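Local coordinates for protein aminotransferase (Psychrobacter arcticus 273-4, PDB 3IF2) that is probably a pyridoxal 5'-phosphate-dependent aminotransferase of the class I and II family, perhaps transferring the amino group between valine and pyruvate, at residues 108-113 and 292-297; 364-369 and 418-423; 372-377 and 411-416. One frame throughout, in Å; residues are numbered along the deposited sequence. Where two conformers were deposited one is given.

Interaction 1 (108-113 and 292-297); sequences NIALTN and KVIEAV
Ile-294 spreads its two branches over the Asn-108 carbonyl and the Ala-110 methyl. Ile-294 CG1 packs 3.5 Å from Asn-108 C, and CD1 turns back over the same peptide. There Ile-294 CD1 comes within 3.6 Å of Asn-108 O. With CG2 opposite the backbone N and CG1 beside that N, chi1 of -56° sends CG1 to the Asn-108 carbonyl and CG2 further along, to Ala-110. Ile-294 CG2 meets Ala-110 CB at 3.6 Å, while also lying close to Ile-109 O, whose own hydrogen-bonding partner is Gln-83 NE2. The same side chain touches Ile-287 of the neighbouring strand.

This is helix-on-sheet packing in the large domain of a fold type I pyridoxal phosphate enzyme. Strand 109-112 pairs antiparallel with strand 285-288, and helix 291-305, which follows the latter, packs against the pair. In these segments the strand and helix axes approach to 8.1 Å and run 30° apart.

Between the two contacts that the helix makes with the strand, Ala-296 packs on Phe-4 of the second subunit. Val-297, a helical turn after Ile-294, brings a single branch to the strand: CG1, placed opposite the backbone N (chi1 177°), sits 4.0 Å from Ala-110 CB and 3.8 Å from Thr-112 CG2. The Thr-112 and Val-297 side chains cross at about a right angle and meet through these methyls alone, while Thr-112 OG1 is hydrogen-bonded to Gly-114 O, just ahead of the cofactor-binding Ser-115 and Gln-116.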
loop_
_atom_site.group_PDB
_atom_site.type_symbol
_atom_site.label_atom_id
_atom_site.label_comp_id
_atom_site.label_asym_id
_atom_site.label_seq_id
_atom_site.Cartn_x
_atom_site.Cartn_y
_atom_site.Cartn_z
ATOM N N ASN A 108 15.001 8.825 -11.199
ATOM C CA ASN A 108 15.684 8.095 -10.122
ATOM C C ASN A 108 14.967 8.004 -8.779
ATOM O O ASN A 108 15.514 7.464 -7.845
ATOM C CB ASN A 108 17.054 8.739 -9.857
ATOM C CG ASN A 108 17.969 8.700 -11.060
ATOM O OD1 ASN A 108 18.335 9.739 -11.617
ATOM N ND2 ASN A 108 18.351 7.490 -11.463
ATOM N N ILE A 109 13.749 8.503 -8.666
ATOM C CA ILE A 109 13.041 8.496 -7.392
ATOM C C ILE A 109 11.591 8.083 -7.572
ATOM O O ILE A 109 10.900 8.594 -8.469
ATOM C CB ILE A 109 13.063 9.873 -6.696
ATOM C CG1 ILE A 109 14.496 10.412 -6.584
ATOM C CG2 ILE A 109 12.384 9.777 -5.300
ATOM C CD1 ILE A 109 14.626 11.683 -5.759
ATOM N N ALA A 110 11.167 7.142 -6.727
ATOM C CA ALA A 110 9.792 6.675 -6.659
ATOM C C ALA A 110 9.377 6.675 -5.191
ATOM O O ALA A 110 10.232 6.652 -4.300
ATOM C CB ALA A 110 9.664 5.283 -7.240
ATOM N N LEU A 111 8.069 6.730 -4.966
ATOM C CA LEU A 111 7.461 6.684 -3.647
ATOM C C LEU A 111 6.674 5.369 -3.521
ATOM O O LEU A 111 6.129 4.856 -4.530
ATOM C CB LEU A 111 6.524 7.885 -3.431
ATOM C CG LEU A 111 7.097 9.298 -3.573
ATOM C CD1 LEU A 111 6.013 10.367 -3.324
ATOM C CD2 LEU A 111 8.228 9.491 -2.633
ATOM N N THR A 112 6.637 4.837 -2.288
ATOM C CA THR A 112 5.904 3.617 -1.926
ATOM C C THR A 112 5.083 3.887 -0.652
ATOM O O THR A 112 5.269 4.928 -0.011
ATOM C CB THR A 112 6.890 2.422 -1.711
ATOM O OG1 THR A 112 7.793 2.700 -0.623
ATOM C CG2 THR A 112 7.706 2.159 -2.969
ATOM N N ASN A 113 4.172 2.976 -0.303
ATOM C CA ASN A 113 3.341 3.093 0.909
ATOM C C ASN A 113 4.117 2.603 2.150
ATOM O O ASN A 113 3.762 1.604 2.760
ATOM C CB ASN A 113 2.001 2.345 0.748
ATOM C CG ASN A 113 1.070 2.992 -0.283
ATOM O OD1 ASN A 113 1.132 4.201 -0.539
ATOM N ND2 ASN A 113 0.185 2.178 -0.868
ATOM N N LYS A 292 15.765 2.012 -14.398
ATOM C CA LYS A 292 15.273 0.641 -14.596
ATOM C C LYS A 292 14.514 0.129 -13.362
ATOM O O LYS A 292 13.422 -0.452 -13.483
ATOM C CB LYS A 292 16.450 -0.285 -14.978
ATOM C CG LYS A 292 16.087 -1.725 -15.310
ATOM C CD LYS A 292 17.203 -2.427 -16.079
ATOM C CE LYS A 292 16.909 -3.909 -16.229
ATOM N NZ LYS A 292 15.621 -4.115 -16.917
ATOM N N VAL A 293 15.083 0.363 -12.173
ATOM C CA VAL A 293 14.454 -0.049 -10.898
ATOM C C VAL A 293 13.185 0.792 -10.593
ATOM O O VAL A 293 12.169 0.236 -10.173
ATOM C CB VAL A 293 15.442 0.047 -9.713
ATOM C CG1 VAL A 293 14.744 -0.231 -8.383
ATOM C CG2 VAL A 293 16.607 -0.903 -9.914
ATOM N N ILE A 294 13.244 2.105 -10.837
ATOM C CA ILE A 294 12.130 3.024 -10.585
ATOM C C ILE A 294 10.937 2.709 -11.493
ATOM O O ILE A 294 9.785 2.726 -11.023
ATOM C CB ILE A 294 12.571 4.528 -10.678
ATOM C CG1 ILE A 294 13.742 4.836 -9.716
ATOM C CG2 ILE A 294 11.434 5.483 -10.379
ATOM C CD1 ILE A 294 13.500 4.489 -8.205
ATOM N N GLU A 295 11.198 2.399 -12.763
ATOM C CA GLU A 295 10.127 1.979 -13.691
ATOM C C GLU A 295 9.420 0.727 -13.189
ATOM O O GLU A 295 8.199 0.644 -13.267
ATOM C CB GLU A 295 10.630 1.772 -15.126
ATOM C CG GLU A 295 10.926 3.067 -15.848
ATOM C CD GLU A 295 11.821 2.897 -17.074
ATOM O OE1 GLU A 295 11.871 1.796 -17.671
ATOM O OE2 GLU A 295 12.504 3.881 -17.425
ATOM N N ALA A 296 10.188 -0.223 -12.664
ATOM C CA ALA A 296 9.643 -1.463 -12.067
ATOM C C ALA A 296 8.725 -1.154 -10.891
ATOM O O ALA A 296 7.591 -1.659 -10.837
ATOM C CB ALA A 296 10.768 -2.395 -11.622
ATOM N N VAL A 297 9.208 -0.304 -9.981
ATOM C CA VAL A 297 8.437 0.115 -8.801
ATOM C C VAL A 297 7.153 0.826 -9.204
ATOM O O VAL A 297 6.072 0.549 -8.643
ATOM C CB VAL A 297 9.270 1.006 -7.819
ATOM C CG1 VAL A 297 8.415 1.488 -6.630
ATOM C CG2 VAL A 297 10.475 0.220 -7.309
#

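Interaction 2 (364-369 and 418-423); sequences GAIFLW and SIAADE
The antiparallel pairing of strands 367-372 and 414-418 ends here, where Phe-367 and Ser-418 form a non-hydrogen-bonded pair with CA atoms 4.5 Å apart. Both side chains leave the sheet on the same face, and Phe-367 CD1 lies 4.0 Å from Ser-418 CA. Over one face of the phenyl ring, toward its rim, sits CG1 of the preceding Ile-366. The Phe-367 side chain comes within about 3 Å, nearest atoms, of those of Tyr-248 and Asn-217, both cofactor-binding residues.

Just past this pair, Ile-419 N donates to Ile-366 O at 3.0 Å (N-H...O 149°), with the donor tilted 32° from the carbonyl plane. The Ile-419 side chain then folds back over the same carbonyl: CG1, wedged between its backbone N and carbonyl carbon (chi1 58°), and CD1 each lie 3.5 Å from Ile-366 O. Its CG2 branch meets Leu-368 CD1 at 3.7 Å, the two side chains crossing at about a right angle, and Ala-344 of helix 324-351 touches both residues. Cutting Ile-419 back to an alanine is likely to open a gap beside Leu-368 and Ala-344 and strip the Ile-366 carbonyl of much of its apolar cover.

Asp-422 is the N-cap of helix 423-441. Before it, Ser-418 OG accepts from Ala-420 N at 3.2 Å, an ST turn that takes the chain out of the antiparallel strand pair of the small, C-terminal domain, as in fold type I aminotransferases.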
loop_
_atom_site.group_PDB
_atom_site.type_symbol
_atom_site.label_atom_id
_atom_site.label_comp_id
_atom_site.label_asym_id
_atom_site.label_seq_id
_atom_site.Cartn_x
_atom_site.Cartn_y
_atom_site.Cartn_z
ATOM N N GLY A 364 23.128 4.029 16.540
ATOM C CA GLY A 364 21.980 4.545 15.834
ATOM C C GLY A 364 20.672 3.818 16.064
ATOM O O GLY A 364 20.607 2.856 16.848
ATOM N N ALA A 365 19.628 4.278 15.359
ATOM C CA ALA A 365 18.276 3.733 15.486
ATOM C C ALA A 365 17.727 3.983 16.907
ATOM O O ALA A 365 18.344 4.712 17.679
ATOM C CB ALA A 365 18.226 2.241 15.076
ATOM N N ILE A 366 16.607 3.359 17.253
ATOM C CA ILE A 366 15.856 3.685 18.470
ATOM C C ILE A 366 15.714 2.526 19.451
ATOM O O ILE A 366 14.744 2.468 20.224
ATOM C CB ILE A 366 14.449 4.253 18.036
ATOM C CG1 ILE A 366 13.564 3.193 17.338
ATOM C CG2 ILE A 366 14.644 5.465 17.084
ATOM C CD1 ILE A 366 12.132 3.670 16.999
ATOM N N PHE A 367 16.692 1.624 19.437
ATOM C CA PHE A 367 16.686 0.409 20.258
ATOM C C PHE A 367 18.014 0.155 20.931
ATOM O O PHE A 367 19.049 0.581 20.420
ATOM C CB PHE A 367 16.449 -0.836 19.386
ATOM C CG PHE A 367 15.305 -0.715 18.436
ATOM C CD1 PHE A 367 13.988 -0.862 18.880
ATOM C CD2 PHE A 367 15.534 -0.460 17.083
ATOM C CE1 PHE A 367 12.907 -0.742 17.988
ATOM C CE2 PHE A 367 14.454 -0.343 16.179
ATOM C CZ PHE A 367 13.144 -0.489 16.636
ATOM N N LEU A 368 17.965 -0.533 22.074
ATOM C CA LEU A 368 19.167 -1.125 22.699
ATOM C C LEU A 368 19.049 -2.676 22.514
ATOM O O LEU A 368 17.960 -3.273 22.683
ATOM C CB LEU A 368 19.362 -0.714 24.172
ATOM C CG LEU A 368 19.892 0.716 24.417
ATOM C CD1 LEU A 368 19.867 1.039 25.884
ATOM C CD2 LEU A 368 21.285 0.928 23.875
ATOM N N TRP A 369 20.162 -3.294 22.140
ATOM C CA TRP A 369 20.261 -4.739 21.902
ATOM C C TRP A 369 21.109 -5.306 23.035
ATOM O O TRP A 369 22.308 -5.028 23.095
ATOM C CB TRP A 369 20.893 -4.959 20.536
ATOM C CG TRP A 369 21.057 -6.368 20.054
ATOM C CD1 TRP A 369 22.230 -7.049 19.901
ATOM C CD2 TRP A 369 20.028 -7.247 19.612
ATOM N NE1 TRP A 369 21.993 -8.290 19.403
ATOM C CE2 TRP A 369 20.649 -8.448 19.225
ATOM C CE3 TRP A 369 18.632 -7.144 19.518
ATOM C CZ2 TRP A 369 19.929 -9.538 18.732
ATOM C CZ3 TRP A 369 17.909 -8.241 19.034
ATOM C CH2 TRP A 369 18.565 -9.419 18.647
ATOM N N SER A 418 13.050 -1.037 23.166
ATOM C CA SER A 418 12.841 0.287 22.571
ATOM C C SER A 418 13.219 1.414 23.546
ATOM O O SER A 418 12.708 1.463 24.667
ATOM C CB SER A 418 11.397 0.493 22.109
ATOM O OG SER A 418 11.261 1.816 21.541
ATOM N N ILE A 419 14.129 2.292 23.120
ATOM C CA ILE A 419 14.466 3.499 23.898
ATOM C C ILE A 419 13.639 4.730 23.448
ATOM O O ILE A 419 13.928 5.822 23.893
ATOM C CB ILE A 419 16.016 3.749 24.059
ATOM C CG1 ILE A 419 16.776 3.890 22.722
ATOM C CG2 ILE A 419 16.611 2.622 24.935
ATOM C CD1 ILE A 419 16.395 5.104 21.896
ATOM N N ALA A 420 12.638 4.543 22.569
ATOM C CA ALA A 420 11.679 5.595 22.198
ATOM C C ALA A 420 10.615 5.793 23.288
ATOM O O ALA A 420 9.964 6.825 23.306
ATOM C CB ALA A 420 10.985 5.262 20.886
ATOM N N ALA A 421 10.428 4.812 24.178
ATOM C CA ALA A 421 9.410 4.877 25.250
ATOM C C ALA A 421 9.693 6.003 26.239
ATOM O O ALA A 421 10.834 6.434 26.370
ATOM C CB ALA A 421 9.316 3.527 25.999
ATOM N N ASP A 422 8.660 6.476 26.933
ATOM C CA ASP A 422 8.864 7.547 27.907
ATOM C C ASP A 422 9.727 7.034 29.071
ATOM O O ASP A 422 9.883 5.818 29.300
ATOM C CB ASP A 422 7.572 8.263 28.357
ATOM C CG ASP A 422 6.652 7.390 29.194
ATOM O OD1 ASP A 422 6.992 7.034 30.361
ATOM O OD2 ASP A 422 5.537 7.113 28.699
ATOM N N GLU A 423 10.295 7.996 29.775
ATOM C CA GLU A 423 11.248 7.741 30.830
ATOM C C GLU A 423 10.718 6.786 31.894
ATOM O O GLU A 423 11.390 5.819 32.225
ATOM C CB GLU A 423 11.692 9.081 31.410
ATOM C CG GLU A 423 12.810 9.020 32.446
ATOM C CD GLU A 423 13.472 10.370 32.688
ATOM O OE1 GLU A 423 13.476 11.256 31.780
ATOM O OE2 GLU A 423 14.021 10.526 33.799
#

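Interaction 3 (372-377 and 411-416); sequences FKDLPI and AHECIR
Phe-372 meets Glu-413 through its backbone and Ile-415 through its ring; it closes strand 367-372, an inner strand of the mixed sheet, and starts a type II beta turn running to Leu-375. Phe-372 N donates to Glu-413 O at 3.0 Å, nearly along the C=O axis (C=O...N 166°). The phenyl ring turns its edge to Ile-415: CD1 of the isoleucine lies near the ring plane, 3.8 Å from Phe-372 CE2, and the two side chains cross obliquely. Leu-382 and Val-437 also touch the phenylalanine, from helices 379-388 and 423-441.

The Glu-413 side chain, extended beyond CG, runs along Phe-372 O to bring the carboxylate to the turn, where OE2 receives a weak hydrogen bond from Asp-374 N at 3.3 Å. Outside the turn, Gln-409 NE2 bonds to OE2 and Trp-371 NE1 to OE1; with a water each oxygen has two partners, which probably restrains the group's rotation. The carboxylates of Glu-413 and Asp-374 come close, OE2 to OD1 4.3 Å, a repulsion that is likely to be eased by that one bridging water, which donates to Asp-374 OD1 at 2.9 Å and to Glu-413 OE1 at 2.8 Å.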
loop_
_atom_site.group_PDB
_atom_site.type_symbol
_atom_site.label_atom_id
_atom_site.label_comp_id
_atom_site.label_asym_id
_atom_site.label_seq_id
_atom_site.Cartn_x
_atom_site.Cartn_y
_atom_site.Cartn_z
ATOM N N PHE A 372 22.699 -11.372 27.071
ATOM C CA PHE A 372 22.879 -12.048 28.353
ATOM C C PHE A 372 23.742 -13.286 28.105
ATOM O O PHE A 372 23.214 -14.320 27.701
ATOM C CB PHE A 372 21.513 -12.451 28.942
ATOM C CG PHE A 372 20.543 -11.313 29.063
ATOM C CD1 PHE A 372 20.741 -10.313 30.013
ATOM C CD2 PHE A 372 19.413 -11.245 28.254
ATOM C CE1 PHE A 372 19.838 -9.251 30.130
ATOM C CE2 PHE A 372 18.507 -10.195 28.369
ATOM C CZ PHE A 372 18.721 -9.197 29.306
ATOM N N LYS A 373 25.060 -13.177 28.314
ATOM C CA LYS A 373 25.970 -14.334 28.123
ATOM C C LYS A 373 25.591 -15.499 29.065
ATOM O O LYS A 373 25.420 -15.278 30.257
ATOM C CB LYS A 373 27.460 -13.978 28.353
ATOM C CG LYS A 373 28.220 -13.131 27.280
ATOM C CD LYS A 373 29.692 -12.931 27.780
ATOM C CE LYS A 373 30.607 -12.035 26.906
ATOM N NZ LYS A 373 31.235 -12.661 25.704
ATOM N N ASP A 374 25.428 -16.707 28.509
ATOM C CA ASP A 374 25.107 -17.951 29.267
ATOM C C ASP A 374 23.827 -17.890 30.111
ATOM O O ASP A 374 23.803 -18.361 31.248
ATOM C CB ASP A 374 26.290 -18.369 30.167
ATOM C CG ASP A 374 27.611 -18.424 29.427
ATOM O OD1 ASP A 374 27.626 -18.691 28.203
ATOM O OD2 ASP A 374 28.645 -18.199 30.087
ATOM N N LEU A 375 22.766 -17.326 29.537
ATOM C CA LEU A 375 21.487 -17.196 30.242
ATOM C C LEU A 375 20.909 -18.613 30.401
ATOM O O LEU A 375 20.883 -19.364 29.414
ATOM C CB LEU A 375 20.528 -16.266 29.483
ATOM C CG LEU A 375 19.182 -15.871 30.120
ATOM C CD1 LEU A 375 19.353 -15.231 31.484
ATOM C CD2 LEU A 375 18.381 -14.938 29.188
ATOM N N PRO A 376 20.493 -19.009 31.637
ATOM C CA PRO A 376 19.967 -20.388 31.827
ATOM C C PRO A 376 18.687 -20.739 31.048
ATOM O O PRO A 376 18.404 -21.921 30.873
ATOM C CB PRO A 376 19.723 -20.485 33.340
ATOM C CG PRO A 376 20.377 -19.307 33.930
ATOM C CD PRO A 376 20.426 -18.245 32.897
ATOM N N ILE A 377 17.926 -19.727 30.622
ATOM C CA ILE A 377 16.738 -19.916 29.789
ATOM C C ILE A 377 17.009 -19.247 28.439
ATOM O O ILE A 377 17.999 -18.528 28.290
ATOM C CB ILE A 377 15.439 -19.377 30.497
ATOM C CG1 ILE A 377 15.445 -17.842 30.696
ATOM C CG2 ILE A 377 15.236 -20.106 31.844
ATOM C CD1 ILE A 377 14.171 -17.297 31.339
ATOM N N ALA A 411 21.583 -16.608 19.036
ATOM C CA ALA A 411 20.212 -16.227 18.658
ATOM C C ALA A 411 19.164 -16.437 19.775
ATOM O O ALA A 411 18.040 -15.949 19.645
ATOM C CB ALA A 411 19.771 -16.949 17.356
ATOM N N HIS A 412 19.510 -17.159 20.838
ATOM C CA HIS A 412 18.631 -17.362 21.996
ATOM C C HIS A 412 19.092 -16.602 23.251
ATOM O O HIS A 412 18.518 -16.812 24.337
ATOM C CB HIS A 412 18.527 -18.869 22.309
ATOM C CG HIS A 412 17.881 -19.657 21.219
ATOM N ND1 HIS A 412 16.561 -19.478 20.860
ATOM C CD2 HIS A 412 18.368 -20.619 20.402
ATOM C CE1 HIS A 412 16.262 -20.301 19.870
ATOM N NE2 HIS A 412 17.341 -21.004 19.573
ATOM N N GLU A 413 20.084 -15.711 23.113
ATOM C CA GLU A 413 20.668 -14.966 24.255
ATOM C C GLU A 413 20.479 -13.445 24.238
ATOM O O GLU A 413 20.946 -12.782 25.144
ATOM C CB GLU A 413 22.161 -15.330 24.406
ATOM C CG GLU A 413 22.382 -16.740 24.945
ATOM C CD GLU A 413 23.842 -17.085 25.193
ATOM O OE1 GLU A 413 24.741 -16.316 24.767
ATOM O OE2 GLU A 413 24.088 -18.156 25.816
ATOM N N CYS A 414 19.754 -12.893 23.265
ATOM C CA CYS A 414 19.560 -11.448 23.205
ATOM C C CYS A 414 18.114 -10.981 23.213
ATOM O O CYS A 414 17.197 -11.784 23.012
ATOM C CB CYS A 414 20.309 -10.870 22.002
ATOM S SG CYS A 414 22.017 -11.328 22.022
ATOM N N ILE A 415 17.926 -9.694 23.539
ATOM C CA ILE A 415 16.614 -9.038 23.447
ATOM C C ILE A 415 16.745 -7.646 22.812
ATOM O O ILE A 415 17.801 -7.019 22.922
ATOM C CB ILE A 415 15.823 -8.988 24.812
ATOM C CG1 ILE A 415 16.425 -7.999 25.828
ATOM C CG2 ILE A 415 15.671 -10.416 25.423
ATOM C CD1 ILE A 415 15.685 -7.997 27.186
ATOM N N ARG A 416 15.701 -7.211 22.101
ATOM C CA ARG A 416 15.608 -5.834 21.580
ATOM C C ARG A 416 14.686 -5.059 22.542
ATOM O O ARG A 416 13.613 -5.567 22.934
ATOM C CB ARG A 416 15.043 -5.775 20.161
ATOM C CG ARG A 416 15.223 -4.429 19.498
ATOM C CD ARG A 416 14.372 -4.313 18.246
ATOM N NE ARG A 416 12.949 -4.225 18.530
ATOM C CZ ARG A 416 11.984 -4.208 17.607
ATOM N NH1 ARG A 416 12.258 -4.255 16.300
ATOM N NH2 ARG A 416 10.722 -4.120 18.003
HETATM O O HOH W 1 27.147 -16.711 26.135
#

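From the N terminus, the chain first enters interaction 1 at strand 109-112 and closes it after 178 intervening residues at helix 291-305, a long loop that takes in most of the large-domain sheet. Only after that closure do the other two begin. Residues 364-369 open interaction 2 and 372-377 open interaction 3; the latter closes first, at 411-416, and the former at 418-423, so the shorter loop nests within the longer. These two share the neighbouring antiparallel strands 367-372 and 414-418, tying down opposite ends of the pair, and touch through Trp-369 CE3 and Ile-415 O (3.5 Å). Interaction 1 stands apart, across the chain's centre, with its nearest atoms about 17 Å from either.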